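Local coordinates for protein putative aspartate aminotransferase (Thermus thermophilus, PDB 1IUG) that probably transfers amino groups between amino acids and 2-oxo acids, using pyridoxal 5'-phosphate as its cofactor, at residues A[49-63]-A[192-204]. Sequence-based numbering, arbitrary orientation.
Sequences TEGEVLILTGSGTLA and GLGFVALSPRALE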
loop_
_atom_site.group_PDB
_atom_site.type_symbol
_atom_site.label_atom_id
_atom_site.label_comp_id
_atom_site.label_asym_id
_atom_site.label_seq_id
_atom_site.Cartn_x
_atom_site.Cartn_y
_atom_site.Cartn_z
ATOM N N THR A 49 -20.687 -11.169 6.049
ATOM C CA THR A 49 -20.937 -10.279 7.171
ATOM C C THR A 49 -21.997 -9.244 6.838
ATOM O O THR A 49 -22.246 -8.940 5.677
ATOM C CB THR A 49 -19.640 -9.556 7.647
ATOM O OG1 THR A 49 -19.943 -8.717 8.772
ATOM C CG2 THR A 49 -19.052 -8.694 6.542
ATOM N N GLU A 50 -22.654 -8.746 7.876
ATOM C CA GLU A 50 -23.670 -7.720 7.719
ATOM C C GLU A 50 -22.972 -6.388 7.989
ATOM O O GLU A 50 -23.573 -5.322 7.876
ATOM C CB GLU A 50 -24.796 -7.939 8.733
ATOM C CG GLU A 50 -26.150 -7.395 8.295
ATOM C CD GLU A 50 -26.714 -8.135 7.094
ATOM O OE1 GLU A 50 -26.852 -9.378 7.169
ATOM O OE2 GLU A 50 -27.017 -7.474 6.075
ATOM N N GLY A 51 -21.686 -6.473 8.336
ATOM C CA GLY A 51 -20.891 -5.296 8.633
ATOM C C GLY A 51 -20.279 -4.607 7.429
ATOM O O GLY A 51 -20.854 -4.604 6.343
ATOM N N GLU A 52 -19.097 -4.028 7.623
ATOM C CA GLU A 52 -18.405 -3.305 6.558
ATOM C C GLU A 52 -17.004 -3.839 6.309
ATOM O O GLU A 52 -16.339 -4.328 7.219
ATOM C CB GLU A 52 -18.290 -1.818 6.916
ATOM C CG GLU A 52 -19.602 -1.104 7.212
ATOM C CD GLU A 52 -20.462 -0.868 5.979
ATOM O OE1 GLU A 52 -19.950 -0.946 4.842
ATOM O OE2 GLU A 52 -21.666 -0.591 6.154
ATOM N N VAL A 53 -16.566 -3.749 5.062
ATOM C CA VAL A 53 -15.227 -4.180 4.696
ATOM C C VAL A 53 -14.494 -2.947 4.181
ATOM O O VAL A 53 -15.002 -2.225 3.318
ATOM C CB VAL A 53 -15.233 -5.277 3.606
ATOM C CG1 VAL A 53 -13.806 -5.760 3.350
ATOM C CG2 VAL A 53 -16.117 -6.447 4.034
ATOM N N LEU A 54 -13.340 -2.664 4.776
ATOM C CA LEU A 54 -12.539 -1.515 4.374
ATOM C C LEU A 54 -11.355 -1.949 3.507
ATOM O O LEU A 54 -10.696 -2.952 3.796
ATOM C CB LEU A 54 -12.045 -0.760 5.610
ATOM C CG LEU A 54 -13.150 -0.152 6.483
ATOM C CD1 LEU A 54 -12.558 0.451 7.742
ATOM C CD2 LEU A 54 -13.922 0.892 5.690
ATOM N N ILE A 55 -11.132 -1.213 2.421
ATOM C CA ILE A 55 -10.036 -1.483 1.499
ATOM C C ILE A 55 -8.867 -0.556 1.828
ATOM O O ILE A 55 -9.000 0.670 1.778
ATOM C CB ILE A 55 -10.460 -1.240 0.042
ATOM C CG1 ILE A 55 -11.659 -2.129 -0.309
ATOM C CG2 ILE A 55 -9.284 -1.486 -0.902
ATOM C CD1 ILE A 55 -12.139 -1.973 -1.731
ATOM N N LEU A 56 -7.730 -1.150 2.178
ATOM C CA LEU A 56 -6.533 -0.385 2.526
ATOM C C LEU A 56 -5.434 -0.619 1.504
ATOM O O LEU A 56 -5.255 -1.735 1.011
ATOM C CB LEU A 56 -6.022 -0.795 3.908
ATOM C CG LEU A 56 -7.002 -0.757 5.087
ATOM C CD1 LEU A 56 -6.269 -1.180 6.344
ATOM C CD2 LEU A 56 -7.600 0.627 5.265
ATOM N N THR A 57 -4.702 0.438 1.183
ATOM C CA THR A 57 -3.612 0.333 0.230
ATOM C C THR A 57 -2.346 -0.026 0.999
ATOM O O THR A 57 -1.781 0.797 1.721
ATOM C CB THR A 57 -3.455 1.639 -0.578
ATOM O OG1 THR A 57 -4.646 1.850 -1.349
ATOM C CG2 THR A 57 -2.262 1.556 -1.528
ATOM N N GLY A 58 -1.961 -1.290 0.886
ATOM C CA GLY A 58 -0.788 -1.806 1.571
ATOM C C GLY A 58 -0.884 -3.322 1.606
ATOM O O GLY A 58 -1.834 -3.886 1.067
ATOM N N SER A 59 0.080 -3.993 2.233
ATOM C CA SER A 59 0.048 -5.451 2.294
ATOM C C SER A 59 -0.891 -5.965 3.385
ATOM O O SER A 59 -1.487 -5.182 4.130
ATOM C CB SER A 59 1.455 -6.026 2.489
ATOM O OG SER A 59 1.939 -5.778 3.799
ATOM N N GLY A 60 -1.020 -7.289 3.460
ATOM C CA GLY A 60 -1.881 -7.908 4.451
ATOM C C GLY A 60 -1.518 -7.546 5.879
ATOM O O GLY A 60 -2.404 -7.355 6.713
ATOM N N THR A 61 -0.218 -7.431 6.152
ATOM C CA THR A 61 0.272 -7.082 7.485
ATOM C C THR A 61 -0.317 -5.751 7.958
ATOM O O THR A 61 -0.670 -5.605 9.134
ATOM C CB THR A 61 1.820 -7.015 7.511
ATOM O OG1 THR A 61 2.355 -8.278 7.104
ATOM C CG2 THR A 61 2.331 -6.707 8.916
ATOM N N LEU A 62 -0.457 -4.803 7.031
ATOM C CA LEU A 62 -1.021 -3.493 7.345
ATOM C C LEU A 62 -2.448 -3.636 7.871
ATOM O O LEU A 62 -2.841 -2.951 8.816
ATOM C CB LEU A 62 -1.017 -2.591 6.107
ATOM C CG LEU A 62 -1.584 -1.187 6.315
ATOM C CD1 LEU A 62 -0.666 -0.394 7.229
ATOM C CD2 LEU A 62 -1.735 -0.485 4.985
ATOM N N ALA A 63 -3.217 -4.519 7.241
ATOM C CA ALA A 63 -4.602 -4.774 7.638
ATOM C C ALA A 63 -4.663 -5.395 9.037
ATOM O O ALA A 63 -5.582 -5.112 9.806
ATOM C CB ALA A 63 -5.284 -5.693 6.618
ATOM N N GLY A 192 -0.662 -5.546 -2.802
ATOM C CA GLY A 192 -0.924 -4.118 -2.792
ATOM C C GLY A 192 -2.161 -3.669 -2.035
ATOM O O GLY A 192 -2.311 -2.483 -1.751
ATOM N N LEU A 193 -3.064 -4.600 -1.742
ATOM C CA LEU A 193 -4.277 -4.276 -0.998
ATOM C C LEU A 193 -4.436 -5.159 0.233
ATOM O O LEU A 193 -4.020 -6.320 0.241
ATOM C CB LEU A 193 -5.527 -4.430 -1.876
ATOM C CG LEU A 193 -5.703 -3.542 -3.108
ATOM C CD1 LEU A 193 -7.027 -3.884 -3.782
ATOM C CD2 LEU A 193 -5.670 -2.067 -2.710
ATOM N N GLY A 194 -5.001 -4.571 1.283
ATOM C CA GLY A 194 -5.273 -5.284 2.518
ATOM C C GLY A 194 -6.723 -4.974 2.851
ATOM O O GLY A 194 -7.217 -3.897 2.498
ATOM N N PHE A 195 -7.427 -5.913 3.474
ATOM C CA PHE A 195 -8.828 -5.686 3.821
ATOM C C PHE A 195 -9.125 -5.934 5.298
ATOM O O PHE A 195 -8.641 -6.896 5.894
ATOM C CB PHE A 195 -9.751 -6.576 2.979
ATOM C CG PHE A 195 -9.398 -6.611 1.526
ATOM C CD1 PHE A 195 -8.680 -7.682 1.002
ATOM C CD2 PHE A 195 -9.752 -5.562 0.684
ATOM C CE1 PHE A 195 -8.318 -7.705 -0.336
ATOM C CE2 PHE A 195 -9.394 -5.578 -0.659
ATOM C CZ PHE A 195 -8.676 -6.649 -1.169
ATOM N N VAL A 196 -9.911 -5.040 5.881
ATOM C CA VAL A 196 -10.324 -5.164 7.269
ATOM C C VAL A 196 -11.843 -5.263 7.257
ATOM O O VAL A 196 -12.541 -4.328 6.842
ATOM C CB VAL A 196 -9.910 -3.948 8.132
ATOM C CG1 VAL A 196 -10.392 -4.151 9.567
ATOM C CG2 VAL A 196 -8.404 -3.771 8.118
ATOM N N ALA A 197 -12.339 -6.441 7.622
ATOM C CA ALA A 197 -13.771 -6.689 7.680
ATOM C C ALA A 197 -14.203 -6.540 9.133
ATOM O O ALA A 197 -13.614 -7.147 10.025
ATOM C CB ALA A 197 -14.094 -8.086 7.161
ATOM N N LEU A 198 -15.223 -5.716 9.354
ATOM C CA LEU A 198 -15.747 -5.455 10.687
ATOM C C LEU A 198 -17.229 -5.806 10.782
ATOM O O LEU A 198 -18.048 -5.303 10.011
ATOM C CB LEU A 198 -15.563 -3.974 11.040
ATOM C CG LEU A 198 -14.137 -3.413 11.020
ATOM C CD1 LEU A 198 -14.170 -1.905 10.927
ATOM C CD2 LEU A 198 -13.371 -3.873 12.251
ATOM N N SER A 199 -17.565 -6.666 11.738
ATOM C CA SER A 199 -18.949 -7.071 11.967
ATOM C C SER A 199 -19.687 -5.903 12.633
ATOM O O SER A 199 -19.053 -4.947 13.106
ATOM C CB SER A 199 -18.992 -8.294 12.892
ATOM O OG SER A 199 -18.569 -7.954 14.203
ATOM N N PRO A 200 -21.034 -5.951 12.663
ATOM C CA PRO A 200 -21.812 -4.872 13.290
ATOM C C PRO A 200 -21.373 -4.666 14.739
ATOM O O PRO A 200 -21.243 -3.538 15.210
ATOM C CB PRO A 200 -23.245 -5.402 13.203
ATOM C CG PRO A 200 -23.225 -6.175 11.911
ATOM C CD PRO A 200 -21.925 -6.936 12.020
ATOM N N ARG A 201 -21.087 -5.780 15.406
ATOM C CA ARG A 201 -20.630 -5.819 16.791
ATOM C C ARG A 201 -19.353 -4.970 16.917
ATOM O O ARG A 201 -19.269 -4.068 17.755
ATOM C CB ARG A 201 -20.339 -7.286 17.139
ATOM C CG ARG A 201 -20.658 -7.787 18.550
ATOM C CD ARG A 201 -19.900 -7.078 19.642
ATOM N NE ARG A 201 -19.879 -7.871 20.875
ATOM C CZ ARG A 201 -18.952 -8.779 21.176
ATOM N NH1 ARG A 201 -17.958 -9.031 20.337
ATOM N NH2 ARG A 201 -18.996 -9.413 22.337
ATOM N N ALA A 202 -18.387 -5.234 16.039
ATOM C CA ALA A 202 -17.108 -4.527 16.034
ATOM C C ALA A 202 -17.221 -3.042 15.684
ATOM O O ALA A 202 -16.466 -2.219 16.202
ATOM C CB ALA A 202 -16.130 -5.219 15.088
ATOM N N LEU A 203 -18.168 -2.705 14.813
ATOM C CA LEU A 203 -18.378 -1.323 14.393
ATOM C C LEU A 203 -18.747 -0.399 15.554
ATOM O O LEU A 203 -18.325 0.758 15.589
ATOM C CB LEU A 203 -19.441 -1.250 13.291
ATOM C CG LEU A 203 -19.060 -1.832 11.923
ATOM C CD1 LEU A 203 -20.282 -1.914 11.019
ATOM C CD2 LEU A 203 -17.973 -0.984 11.275
ATOM N N GLU A 204 -19.511 -0.919 16.511
ATOM C CA GLU A 204 -19.934 -0.142 17.679
ATOM C C GLU A 204 -18.827 -0.048 18.726
ATOM O O GLU A 204 -18.848 0.831 19.582
ATOM C CB GLU A 204 -21.164 -0.785 18.319
ATOM C CG GLU A 204 -22.352 -0.936 17.387
ATOM C CD GLU A 204 -23.498 -1.706 18.022
ATOM O OE1 GLU A 204 -24.569 -1.099 18.247
ATOM O OE2 GLU A 204 -23.329 -2.917 18.291
#
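Leu198 O is held by two neighbouring groups: Glu52 N donates a hydrogen bond of 2.9 Å to it, and Gly51 CA adds a CA-H...O contact at 3.2 Å. Leu198 N donates back to Glu52 O, almost straight at 176°. The paired bonding repeats at Leu54 with Val196 and at Leu56 with Gly194, joining 52-57, an edge strand of the seven-stranded sheet within this chain, antiparallel to 193-198.

On one face, Ile55 and Phe195 lie side by side and point the same way; CG1 of Ile55 meets the ring edge at CD2 of Phe195, 4.1 Å off. Val53 CG1 reaches Phe195 CB, and helix 30-47 covers this patch through Leu43. On the other face Leu56 CD1 touches Val196 CG2 at 3.8 Å, while Ala63, from the following helix, sets its CB 3.6 Å from Phe195 O.

With OG1 turned away from its own N (chi1 -179°), Thr49 accepts from Gly51 N at 2.9 Å in an ST turn and also bonds Glu172. A valine in its place lacks the hydroxyl and would probably leave Gly51 N and Glu172 without this partner and the turn before the strand less firmly set. Past Gly58, Ser59 and Thr61 bond the cofactor phosphate of the modified Lys185; the paired backbones and apolar packing thus probably help hold the phosphate-binding turn at the C-terminal end of strand 52-57.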